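Local coordinates for lectin 2 (Agrocybe aegerita, PDB 4TQJ), which acts as a sugar-binding lectin that specifically recognises non-reducing terminal N-acetylglucosamine and is built as a beta-propeller, at residues 14-19 with 342-347; 75-80 with 118-123; 80-85 with 99-104; 288-293 with 364-369. The protein carries 1 engineered substitution. All blocks are in the same frame, centred on the assembly; numbering follows the deposited sequence.

From the N terminus, residues 14-19 enter first, in the loop before strand 20-25, and meet 342-347 only after 322 residues, so interaction 1 spans most of the propeller. Within that span, 75-80 opens interaction 2, which closes at 118-123 and ties two successive four-stranded sheets together. Interaction 3 (80-85 with 99-104) shares Ala80 with it, is enclosed by it along the chain, and joins the last two strands of the first of these sheets. Interaction 4 opens at 288-293, before interaction 1 has closed, and ends at 364-369 after it; the two therefore cross and touch through Val342 and Ala288. Interactions 3 and 4 lie on opposite sides of the chain's centre, their centres about 38 Å apart.

Interaction 1 (14-19 with 342-347)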
loop_
_atom_site.group_PDB
_atom_site.type_symbol
_atom_site.label_atom_id
_atom_site.label_comp_id
_atom_site.label_asym_id
_atom_site.label_seq_id
_atom_site.Cartn_x
_atom_site.Cartn_y
_atom_site.Cartn_z
ATOM N N ALA A 14 9.972 -5.754 2.822
ATOM C CA ALA A 14 10.714 -4.720 2.106
ATOM C C ALA A 14 11.546 -3.890 3.094
ATOM O O ALA A 14 11.069 -3.554 4.182
ATOM C CB ALA A 14 9.759 -3.841 1.340
ATOM N N SER A 15 12.789 -3.587 2.724
ATOM C CA SER A 15 13.666 -2.778 3.564
ATOM C C SER A 15 13.180 -1.326 3.663
ATOM O O SER A 15 13.493 -0.612 4.616
ATOM C CB SER A 15 15.115 -2.843 3.067
ATOM O OG SER A 15 15.346 -1.947 1.993
ATOM N N ARG A 16 12.397 -0.901 2.680
ATOM C CA ARG A 16 11.810 0.431 2.693
ATOM C C ARG A 16 10.324 0.261 2.426
ATOM O O ARG A 16 9.931 -0.129 1.334
ATOM C CB ARG A 16 12.472 1.316 1.632
ATOM C CG ARG A 16 12.053 2.785 1.689
ATOM C CD ARG A 16 12.835 3.670 0.706
ATOM N NE ARG A 16 12.195 4.977 0.613
ATOM C CZ ARG A 16 12.641 6.083 1.196
ATOM N NH1 ARG A 16 13.776 6.057 1.887
ATOM N NH2 ARG A 16 11.956 7.218 1.078
ATOM N N GLY A 17 9.505 0.514 3.445
ATOM C CA GLY A 17 8.071 0.357 3.327
ATOM C C GLY A 17 7.315 0.434 4.650
ATOM O O GLY A 17 7.844 0.851 5.689
ATOM N N PHE A 18 6.054 0.027 4.616
ATOM C CA PHE A 18 5.224 0.097 5.802
ATOM C C PHE A 18 4.750 -1.302 6.133
ATOM O O PHE A 18 3.668 -1.719 5.715
ATOM C CB PHE A 18 4.051 1.046 5.577
ATOM C CG PHE A 18 4.460 2.391 5.038
ATOM C CD1 PHE A 18 4.574 3.488 5.881
ATOM C CD2 PHE A 18 4.738 2.556 3.697
ATOM C CE1 PHE A 18 4.959 4.722 5.396
ATOM C CE2 PHE A 18 5.121 3.794 3.202
ATOM C CZ PHE A 18 5.236 4.875 4.055
ATOM N N ALA A 19 5.573 -2.053 6.866
ATOM C CA ALA A 19 5.213 -3.440 7.141
ATOM C C ALA A 19 3.861 -3.575 7.845
ATOM O O ALA A 19 3.547 -2.818 8.766
ATOM C CB ALA A 19 6.326 -4.166 7.944
ATOM N N VAL A 342 12.370 -6.519 13.558
ATOM C CA VAL A 342 13.141 -5.361 13.136
ATOM C C VAL A 342 12.811 -5.127 11.662
ATOM O O VAL A 342 13.323 -5.823 10.781
ATOM C CB VAL A 342 14.648 -5.579 13.340
ATOM C CG1 VAL A 342 15.419 -4.304 13.012
ATOM C CG2 VAL A 342 14.937 -6.060 14.787
ATOM N N VAL A 343 11.916 -4.172 11.410
ATOM C CA VAL A 343 11.380 -3.916 10.069
ATOM C C VAL A 343 11.005 -2.444 9.904
ATOM O O VAL A 343 10.694 -1.778 10.869
ATOM C CB VAL A 343 10.107 -4.770 9.774
ATOM C CG1 VAL A 343 10.430 -6.264 9.681
ATOM C CG2 VAL A 343 9.024 -4.507 10.799
ATOM N N ASP A 344 11.014 -1.948 8.675
ATOM C CA ASP A 344 10.599 -0.578 8.417
ATOM C C ASP A 344 9.079 -0.505 8.518
ATOM O O ASP A 344 8.359 -1.221 7.815
ATOM C CB ASP A 344 11.069 -0.127 7.027
ATOM C CG ASP A 344 10.932 1.367 6.811
ATOM O OD1 ASP A 344 10.772 2.094 7.820
ATOM O OD2 ASP A 344 10.990 1.813 5.628
ATOM N N LEU A 345 8.601 0.342 9.418
ATOM C CA LEU A 345 7.173 0.591 9.564
ATOM C C LEU A 345 6.779 1.942 8.976
ATOM O O LEU A 345 5.584 2.267 8.907
ATOM C CB LEU A 345 6.785 0.576 11.038
ATOM C CG LEU A 345 6.997 -0.732 11.777
ATOM C CD1 LEU A 345 6.833 -0.518 13.300
ATOM C CD2 LEU A 345 6.024 -1.762 11.240
ATOM N N THR A 346 7.775 2.731 8.562
ATOM C CA THR A 346 7.535 4.153 8.292
ATOM C C THR A 346 7.993 4.677 6.930
ATOM O O THR A 346 7.951 5.880 6.693
ATOM C CB THR A 346 8.203 5.041 9.360
ATOM O OG1 THR A 346 9.625 5.013 9.170
ATOM C CG2 THR A 346 7.854 4.558 10.746
ATOM N N GLY A 347 8.459 3.791 6.055
ATOM C CA GLY A 347 8.803 4.175 4.696
ATOM C C GLY A 347 10.110 4.916 4.458
ATOM O O GLY A 347 10.343 5.406 3.346
HETATM O O HOH W 1 8.560 -2.551 4.968
HETATM O O HOH W 2 12.033 -3.776 6.769
#
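Phe18 lays one face of its ring against the turn at Gly347: the CA of Gly347 stands 4.0 Å from the centroid of the Phe18 ring, a CH-pi contact, with Gly347 N over the same face toward the rim. The extended chain of Arg16 (CG anti to the backbone N, chi1 -172°) carries the guanidinium across the glycine carbonyl, so that Gly347 O lies over the centre of one face, 3.2 Å from Arg16 CZ. Asn91 of the second subunit answers both groups, its O taking Arg16 NH2 and its ND2 donating to Gly347 O, and a cation-pi contact of Phe18 with Arg33 of that subunit sets the site at the dimer interface. Asp344 reaches toward the backbone of 14-19, its OD2 accepting from Gly17 N at 2.9 Å and also from Gly349 N, while OD1 closes an Asx turn with Thr346 N. This turn follows strand 339-343 of a propeller sheet and receives the loop leading into strand 20-25. Backbone bonds Gly347 N to Gly17 O (3.0 Å) and Ala19 N to Asp344 O (3.1 Å) join the two loops. Ala19 CB touches Val343 CG2 at 3.9 Å, and waters link Ala14 O to Asp344.

Interaction 2 (75-80 with 118-123); sequences VGFGNA and RYLADI
Arg118 begins the contact by laying its aliphatic stem along the ring of Phe77. Its CB lies over one face, 4.1 Å from the centroid of the Phe77 ring and only 14° off the normal, and its CD comes within 3.6 Å of Phe77 CD1. The ring and the arginine chain run past one another in opposing senses, and a bend at chi3 turns the guanidinium, its plane 62° from that of the ring, toward the base of Phe77. There Arg118 NH1 donates to the backbone O of Phe104 and, at 2.9 Å, to a water that lies 2.9 Å from Gly78 O; these neutral partners would partly solvate the buried guanidinium. Tyr119 points away from residues 75-80, its OH bonded to Arg174 O. With Leu120 the chain returns to the contact: Leu120 CD1 meets Val75 CB tip to tip at 3.6 Å, and CD2 approaches Phe77 CZ obliquely at 4.0 Å. No hydrogen bond links the segments directly, as expected of two sheets packed face to face. Strands 75-77 and 118-121 run at 153°, their axes 9.5 Å apart, in successive propeller sheets, with strand 60-64 and Ile131 of strand 130-134 lining the same apolar layer.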
loop_
_atom_site.group_PDB
_atom_site.type_symbol
_atom_site.label_atom_id
_atom_site.label_comp_id
_atom_site.label_asym_id
_atom_site.label_seq_id
_atom_site.Cartn_x
_atom_site.Cartn_y
_atom_site.Cartn_z
ATOM N N VAL A 75 -1.356 -18.262 2.468
ATOM C CA VAL A 75 -1.032 -19.588 1.974
ATOM C C VAL A 75 -0.797 -20.540 3.141
ATOM O O VAL A 75 -0.020 -20.242 4.052
ATOM C CB VAL A 75 0.222 -19.571 1.090
ATOM C CG1 VAL A 75 0.453 -20.947 0.501
ATOM C CG2 VAL A 75 0.115 -18.508 -0.005
ATOM N N GLY A 76 -1.486 -21.676 3.119
ATOM C CA GLY A 76 -1.351 -22.674 4.155
ATOM C C GLY A 76 -0.980 -24.017 3.569
ATOM O O GLY A 76 -1.601 -24.471 2.602
ATOM N N PHE A 77 0.044 -24.647 4.138
ATOM C CA PHE A 77 0.419 -26.002 3.752
ATOM C C PHE A 77 -0.266 -26.936 4.734
ATOM O O PHE A 77 0.247 -27.175 5.824
ATOM C CB PHE A 77 1.947 -26.189 3.787
ATOM C CG PHE A 77 2.680 -25.390 2.744
ATOM C CD1 PHE A 77 3.138 -25.998 1.580
ATOM C CD2 PHE A 77 2.904 -24.031 2.916
ATOM C CE1 PHE A 77 3.814 -25.268 0.613
ATOM C CE2 PHE A 77 3.571 -23.287 1.948
ATOM C CZ PHE A 77 4.023 -23.913 0.790
ATOM N N GLY A 78 -1.442 -27.433 4.348
ATOM C CA GLY A 78 -2.255 -28.279 5.206
ATOM C C GLY A 78 -1.905 -29.750 5.103
ATOM O O GLY A 78 -0.774 -30.099 4.779
ATOM N N ASN A 79 -2.878 -30.613 5.392
ATOM C CA ASN A 79 -2.666 -32.061 5.334
ATOM C C ASN A 79 -2.699 -32.587 3.901
ATOM O O ASN A 79 -1.811 -33.324 3.478
ATOM C CB ASN A 79 -3.714 -32.793 6.178
ATOM C CG ASN A 79 -3.562 -32.525 7.662
ATOM O OD1 ASN A 79 -2.448 -32.448 8.181
ATOM N ND2 ASN A 79 -4.685 -32.377 8.354
ATOM N N ALA A 80 -3.718 -32.185 3.151
ATOM C CA ALA A 80 -3.956 -32.741 1.820
ATOM C C ALA A 80 -3.325 -31.911 0.708
ATOM O O ALA A 80 -3.354 -32.299 -0.457
ATOM C CB ALA A 80 -5.451 -32.907 1.571
ATOM N N ARG A 118 9.433 -25.634 3.642
ATOM C CA ARG A 118 8.592 -25.212 2.532
ATOM C C ARG A 118 8.555 -23.693 2.460
ATOM O O ARG A 118 8.235 -23.035 3.441
ATOM C CB ARG A 118 7.178 -25.798 2.674
ATOM C CG ARG A 118 7.090 -27.257 2.213
ATOM C CD ARG A 118 5.902 -28.019 2.824
ATOM N NE ARG A 118 6.063 -28.255 4.256
ATOM C CZ ARG A 118 5.155 -28.852 5.023
ATOM N NH1 ARG A 118 4.028 -29.296 4.491
ATOM N NH2 ARG A 118 5.377 -29.022 6.322
ATOM N N TYR A 119 8.893 -23.153 1.294
ATOM C CA TYR A 119 8.963 -21.708 1.069
ATOM C C TYR A 119 8.112 -21.324 -0.126
ATOM O O TYR A 119 7.779 -22.167 -0.961
ATOM C CB TYR A 119 10.390 -21.291 0.723
ATOM C CG TYR A 119 11.438 -21.459 1.805
ATOM C CD1 TYR A 119 11.155 -21.203 3.138
ATOM C CD2 TYR A 119 12.731 -21.840 1.474
ATOM C CE1 TYR A 119 12.143 -21.350 4.121
ATOM C CE2 TYR A 119 13.712 -21.979 2.437
ATOM C CZ TYR A 119 13.418 -21.741 3.755
ATOM O OH TYR A 119 14.412 -21.866 4.704
ATOM N N LEU A 120 7.788 -20.041 -0.215
ATOM C CA LEU A 120 7.149 -19.471 -1.398
ATOM C C LEU A 120 8.045 -18.379 -1.946
ATOM O O LEU A 120 8.435 -17.472 -1.213
ATOM C CB LEU A 120 5.792 -18.877 -1.033
ATOM C CG LEU A 120 4.803 -19.914 -0.513
ATOM C CD1 LEU A 120 3.695 -19.267 0.323
ATOM C CD2 LEU A 120 4.248 -20.739 -1.665
ATOM N N ALA A 121 8.368 -18.460 -3.232
ATOM C CA ALA A 121 9.336 -17.540 -3.821
ATOM C C ALA A 121 9.201 -17.448 -5.342
ATOM O O ALA A 121 8.946 -18.441 -6.014
ATOM C CB ALA A 121 10.758 -17.967 -3.444
ATOM N N ASP A 122 9.396 -16.246 -5.867
ATOM C CA ASP A 122 9.378 -15.998 -7.305
ATOM C C ASP A 122 10.733 -16.342 -7.904
ATOM O O ASP A 122 11.478 -15.465 -8.321
ATOM C CB ASP A 122 9.044 -14.532 -7.563
ATOM C CG ASP A 122 8.904 -14.204 -9.044
ATOM O OD1 ASP A 122 8.876 -15.132 -9.883
ATOM O OD2 ASP A 122 8.809 -12.999 -9.353
ATOM N N ILE A 123 11.055 -17.628 -7.930
ATOM C CA ILE A 123 12.375 -18.069 -8.372
ATOM C C ILE A 123 12.588 -17.902 -9.874
ATOM O O ILE A 123 13.721 -17.971 -10.352
ATOM C CB ILE A 123 12.641 -19.520 -7.964
ATOM C CG1 ILE A 123 11.444 -20.391 -8.297
ATOM C CG2 ILE A 123 12.899 -19.625 -6.455
ATOM C CD1 ILE A 123 11.554 -21.764 -7.704
HETATM O O HOH W 3 1.777 -29.865 6.153
#

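Interaction 3 (80-85 with 99-104)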
loop_
_atom_site.group_PDB
_atom_site.type_symbol
_atom_site.label_atom_id
_atom_site.label_comp_id
_atom_site.label_asym_id
_atom_site.label_seq_id
_atom_site.Cartn_x
_atom_site.Cartn_y
_atom_site.Cartn_z
ATOM N N ALA A 80 -3.718 -32.185 3.151
ATOM C CA ALA A 80 -3.956 -32.741 1.820
ATOM C C ALA A 80 -3.325 -31.911 0.708
ATOM O O ALA A 80 -3.354 -32.299 -0.457
ATOM C CB ALA A 80 -5.451 -32.907 1.571
ATOM N N GLY A 81 -2.765 -30.762 1.067
ATOM C CA GLY A 81 -2.111 -29.920 0.083
ATOM C C GLY A 81 -2.032 -28.470 0.504
ATOM O O GLY A 81 -2.061 -28.148 1.692
ATOM N N VAL A 82 -1.941 -27.594 -0.486
ATOM C CA VAL A 82 -1.775 -26.175 -0.248
ATOM C C VAL A 82 -3.067 -25.433 -0.532
ATOM O O VAL A 82 -3.687 -25.630 -1.578
ATOM C CB VAL A 82 -0.649 -25.619 -1.129
ATOM C CG1 VAL A 82 -0.428 -24.148 -0.849
ATOM C CG2 VAL A 82 0.632 -26.436 -0.905
ATOM N N TYR A 83 -3.475 -24.594 0.419
ATOM C CA TYR A 83 -4.705 -23.819 0.317
ATOM C C TYR A 83 -4.382 -22.335 0.291
ATOM O O TYR A 83 -3.532 -21.875 1.053
ATOM C CB TYR A 83 -5.604 -24.105 1.517
ATOM C CG TYR A 83 -5.967 -25.560 1.702
ATOM C CD1 TYR A 83 -7.186 -26.056 1.240
ATOM C CD2 TYR A 83 -5.106 -26.437 2.350
ATOM C CE1 TYR A 83 -7.534 -27.383 1.410
ATOM C CE2 TYR A 83 -5.445 -27.771 2.524
ATOM C CZ TYR A 83 -6.661 -28.236 2.052
ATOM O OH TYR A 83 -7.007 -29.561 2.228
ATOM N N VAL A 84 -5.069 -21.582 -0.568
ATOM C CA VAL A 84 -4.801 -20.161 -0.724
ATOM C C VAL A 84 -6.054 -19.313 -0.533
ATOM O O VAL A 84 -7.114 -19.641 -1.061
ATOM C CB VAL A 84 -4.231 -19.847 -2.132
ATOM C CG1 VAL A 84 -4.035 -18.342 -2.310
ATOM C CG2 VAL A 84 -2.932 -20.600 -2.377
ATOM N N SER A 85 -5.922 -18.227 0.225
ATOM C CA SER A 85 -6.961 -17.204 0.311
ATOM C C SER A 85 -6.496 -15.945 -0.398
ATOM O O SER A 85 -5.646 -15.205 0.100
ATOM C CB SER A 85 -7.321 -16.879 1.765
ATOM O OG SER A 85 -8.219 -17.836 2.301
ATOM N N MET A 99 -8.075 -24.813 -2.518
ATOM C CA MET A 99 -6.950 -25.743 -2.571
ATOM C C MET A 99 -6.341 -25.758 -3.970
ATOM O O MET A 99 -6.981 -26.183 -4.929
ATOM C CB MET A 99 -7.379 -27.154 -2.159
ATOM C CG MET A 99 -6.263 -28.184 -2.234
ATOM S SD MET A 99 -6.850 -29.864 -1.922
ATOM C CE MET A 99 -8.145 -29.986 -3.150
ATOM N N VAL A 100 -5.095 -25.305 -4.071
ATOM C CA VAL A 100 -4.450 -25.087 -5.365
ATOM C C VAL A 100 -3.538 -26.237 -5.797
ATOM O O VAL A 100 -3.098 -26.276 -6.943
ATOM C CB VAL A 100 -3.650 -23.763 -5.365
ATOM C CG1 VAL A 100 -4.553 -22.605 -5.010
ATOM C CG2 VAL A 100 -2.478 -23.838 -4.381
ATOM N N ILE A 101 -3.246 -27.167 -4.892
ATOM C CA ILE A 101 -2.413 -28.314 -5.247
ATOM C C ILE A 101 -2.403 -29.415 -4.187
ATOM O O ILE A 101 -2.360 -29.152 -2.974
ATOM C CB ILE A 101 -0.948 -27.898 -5.604
ATOM C CG1 ILE A 101 -0.195 -29.045 -6.284
ATOM C CG2 ILE A 101 -0.182 -27.432 -4.370
ATOM C CD1 ILE A 101 1.123 -28.628 -6.891
ATOM N N ALA A 102 -2.440 -30.654 -4.665
ATOM C CA ALA A 102 -2.408 -31.828 -3.812
ATOM C C ALA A 102 -0.977 -32.320 -3.569
ATOM O O ALA A 102 -0.659 -33.480 -3.811
ATOM C CB ALA A 102 -3.270 -32.944 -4.414
ATOM N N ASN A 103 -0.121 -31.429 -3.072
ATOM C CA ASN A 103 1.257 -31.781 -2.736
ATOM C C ASN A 103 1.762 -30.883 -1.599
ATOM O O ASN A 103 1.074 -29.940 -1.210
ATOM C CB ASN A 103 2.175 -31.626 -3.957
ATOM C CG ASN A 103 1.900 -32.656 -5.046
ATOM O OD1 ASN A 103 1.060 -32.446 -5.914
ATOM N ND2 ASN A 103 2.627 -33.762 -5.013
ATOM N N PHE A 104 2.953 -31.172 -1.083
ATOM C CA PHE A 104 3.579 -30.338 -0.046
ATOM C C PHE A 104 2.763 -30.322 1.245
ATOM O O PHE A 104 2.840 -29.378 2.036
ATOM C CB PHE A 104 3.800 -28.904 -0.548
ATOM C CG PHE A 104 4.719 -28.808 -1.749
ATOM C CD1 PHE A 104 6.097 -28.905 -1.605
ATOM C CD2 PHE A 104 4.202 -28.607 -3.014
ATOM C CE1 PHE A 104 6.937 -28.819 -2.722
ATOM C CE2 PHE A 104 5.032 -28.516 -4.122
ATOM C CZ PHE A 104 6.394 -28.620 -3.978
#
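The Tyr83 ring takes Met99 over one face, the methionine CG standing 3.9 Å above the ring plane and offset toward the rim. Pairing of the two residues across the sheet sets Met99 CB beside the ring, 3.6 Å from Tyr83 CD1, and the first torsion, with CG anti to the backbone N (chi1 178°), carries CG over the face. The sulfur sits obliquely to the ring, SD 4.8 Å from the centroid of the Tyr83 ring, a Met-aromatic contact; the bend at chi3 concerns only the terminal methyl. On the other face of the sheet Val82 and Ile101 run alongside each other in the same direction, with Val82 CG2 3.7 Å from Ile101 CG2. Val100 CG1 meets Val84 CG2 at the same distance, these two side chains crossing at about a right angle.

Two backbone hydrogen bonds hold the strands together, Val82 N to Ile101 O at 3.0 Å and Val100 N to Val82 O at 2.9 Å. Val82 and Ile101 form a hydrogen-bonded antiparallel pair and Tyr83 and Met99 a non-hydrogen-bonded one; the register shifts by one between them, a beta bulge at Val100. Just before Val82, Gly81 CA makes a CA-H...O contact with Ile101 O at 3.2 Å, a closeness and backbone conformation suited to glycine.

Strand 98-101 is the outer edge of this four-stranded propeller sheet, while 82-85 is paired on its other side with strand 73-77. Val82 rests on Val75 and Phe77 of that strand, and Ile101 and Phe104 reach Ile131 and Ser142 in the next sheet.

Interaction 4 (288-293 with 364-369); sequences ADLTGN and SYNDGK
Thr291 and Lys369 bring their backbones to a CA-CA distance of 5.2 Å where two turns meet, without any strand pairing between them. The direct hydrogen bond comes from a side chain: Asn366 ND2 donates to Leu290 O at 2.9 Å, bent to 142° at the hydrogen and with the donor tilted 24° from the carbonyl plane. Because CG of Asn366 is anti to the backbone N (chi1 -167°), the amide extends across the gap, passing obliquely by Leu290, whose CB is 3.7 Å from ND2. The same ND2 also donates to Ala351 O, while OD1 accepts from Gly368 N at 2.9 Å and from Gly370 N, so both ends of this buried amide are gripped and its rotation is fixed. The bond to Gly368 closes an Asx turn. Two more Asx turns flank it, Asp289 OD1 with Thr291 N and Asp367 OD2 with Lys369 N. The turns belong to loops in consecutive propeller sheets: 288-293 joins strand 285-288 to strand 297-301, and the loop at 364-369 leads from strand 361-364 toward strand 376-379. Asp289 OD1 is further approached by Gly292 N in a weak bond, and its OD2 takes Gly294 N, which curls the first loop round the carboxylate. Thr291 CG2 lies against Lys369 O at 3.8 Å. A water donates to both Thr291 O (2.7 Å) and Gly368 O (2.9 Å), bridging two carbonyls that cannot bond to each other.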
loop_
_atom_site.group_PDB
_atom_site.type_symbol
_atom_site.label_atom_id
_atom_site.label_comp_id
_atom_site.label_asym_id
_atom_site.label_seq_id
_atom_site.Cartn_x
_atom_site.Cartn_y
_atom_site.Cartn_z
ATOM N N ALA A 288 19.387 -6.110 9.643
ATOM C CA ALA A 288 18.377 -5.259 9.021
ATOM C C ALA A 288 19.023 -3.942 8.633
ATOM O O ALA A 288 20.050 -3.570 9.205
ATOM C CB ALA A 288 17.219 -5.021 9.979
ATOM N N ASP A 289 18.440 -3.236 7.663
ATOM C CA ASP A 289 19.011 -1.957 7.245
ATOM C C ASP A 289 18.508 -0.839 8.140
ATOM O O ASP A 289 17.360 -0.408 8.018
ATOM C CB ASP A 289 18.689 -1.640 5.774
ATOM C CG ASP A 289 19.365 -0.361 5.299
ATOM O OD1 ASP A 289 20.061 0.275 6.115
ATOM O OD2 ASP A 289 19.213 0.008 4.120
ATOM N N LEU A 290 19.354 -0.379 9.056
ATOM C CA LEU A 290 18.916 0.626 10.019
ATOM C C LEU A 290 19.262 2.043 9.580
ATOM O O LEU A 290 18.973 2.986 10.296
ATOM C CB LEU A 290 19.480 0.351 11.421
ATOM C CG LEU A 290 18.618 -0.494 12.367
ATOM C CD1 LEU A 290 18.321 -1.887 11.796
ATOM C CD2 LEU A 290 19.299 -0.615 13.732
ATOM N N THR A 291 19.855 2.192 8.395
ATOM C CA THR A 291 20.267 3.519 7.957
ATOM C C THR A 291 19.841 3.907 6.541
ATOM O O THR A 291 20.197 4.977 6.061
ATOM C CB THR A 291 21.771 3.694 8.085
ATOM O OG1 THR A 291 22.422 2.720 7.266
ATOM C CG2 THR A 291 22.206 3.526 9.561
ATOM N N GLY A 292 19.074 3.050 5.877
ATOM C CA GLY A 292 18.551 3.387 4.567
ATOM C C GLY A 292 19.583 3.390 3.459
ATOM O O GLY A 292 19.324 3.906 2.374
ATOM N N ASN A 293 20.746 2.798 3.700
ATOM C CA ASN A 293 21.765 2.744 2.652
ATOM C C ASN A 293 21.833 1.433 1.874
ATOM O O ASN A 293 22.700 1.269 1.021
ATOM C CB ASN A 293 23.148 3.100 3.196
ATOM C CG ASN A 293 23.652 2.108 4.239
ATOM O OD1 ASN A 293 22.992 1.107 4.552
ATOM N ND2 ASN A 293 24.846 2.385 4.780
ATOM N N SER A 364 9.299 1.251 18.806
ATOM C CA SER A 364 10.185 2.395 18.847
ATOM C C SER A 364 10.646 2.688 17.431
ATOM O O SER A 364 11.064 1.781 16.717
ATOM C CB SER A 364 11.379 2.121 19.766
ATOM O OG SER A 364 12.393 3.081 19.562
ATOM N N TYR A 365 10.572 3.953 17.026
ATOM C CA TYR A 365 10.889 4.318 15.659
ATOM C C TYR A 365 12.327 4.757 15.451
ATOM O O TYR A 365 12.886 5.506 16.250
ATOM C CB TYR A 365 9.909 5.377 15.144
ATOM C CG TYR A 365 8.487 4.888 15.174
ATOM C CD1 TYR A 365 8.060 3.904 14.295
ATOM C CD2 TYR A 365 7.580 5.369 16.111
ATOM C CE1 TYR A 365 6.764 3.432 14.327
ATOM C CE2 TYR A 365 6.278 4.902 16.154
ATOM C CZ TYR A 365 5.876 3.935 15.256
ATOM O OH TYR A 365 4.589 3.457 15.285
ATOM N N ASN A 366 12.920 4.264 14.367
ATOM C CA ASN A 366 14.264 4.650 13.956
ATOM C C ASN A 366 14.226 6.120 13.605
ATOM O O ASN A 366 13.223 6.594 13.077
ATOM C CB ASN A 366 14.668 3.819 12.736
ATOM C CG ASN A 366 16.145 3.914 12.414
ATOM O OD1 ASN A 366 16.740 4.991 12.451
ATOM N ND2 ASN A 366 16.746 2.772 12.078
ATOM N N ASP A 367 15.288 6.860 13.901
ATOM C CA ASP A 367 15.255 8.299 13.629
ATOM C C ASP A 367 15.739 8.621 12.210
ATOM O O ASP A 367 15.823 9.782 11.826
ATOM C CB ASP A 367 16.041 9.095 14.689
ATOM C CG ASP A 367 17.548 8.898 14.577
ATOM O OD1 ASP A 367 18.295 9.676 15.208
ATOM O OD2 ASP A 367 17.980 7.979 13.848
ATOM N N GLY A 368 16.037 7.588 11.428
ATOM C CA GLY A 368 16.565 7.777 10.091
ATOM C C GLY A 368 18.083 7.698 10.065
ATOM O O GLY A 368 18.702 7.771 9.000
ATOM N N LYS A 369 18.678 7.532 11.244
ATOM C CA LYS A 369 20.127 7.476 11.394
ATOM C C LYS A 369 20.609 6.242 12.161
ATOM O O LYS A 369 21.809 6.061 12.356
ATOM C CB LYS A 369 20.631 8.742 12.100
ATOM C CG LYS A 369 20.562 10.009 11.251
ATOM C CD LYS A 369 21.498 9.904 10.062
ATOM C CE LYS A 369 21.601 11.216 9.325
ATOM N NZ LYS A 369 20.268 11.736 8.913
HETATM O O HOH W 4 21.059 7.101 7.472
#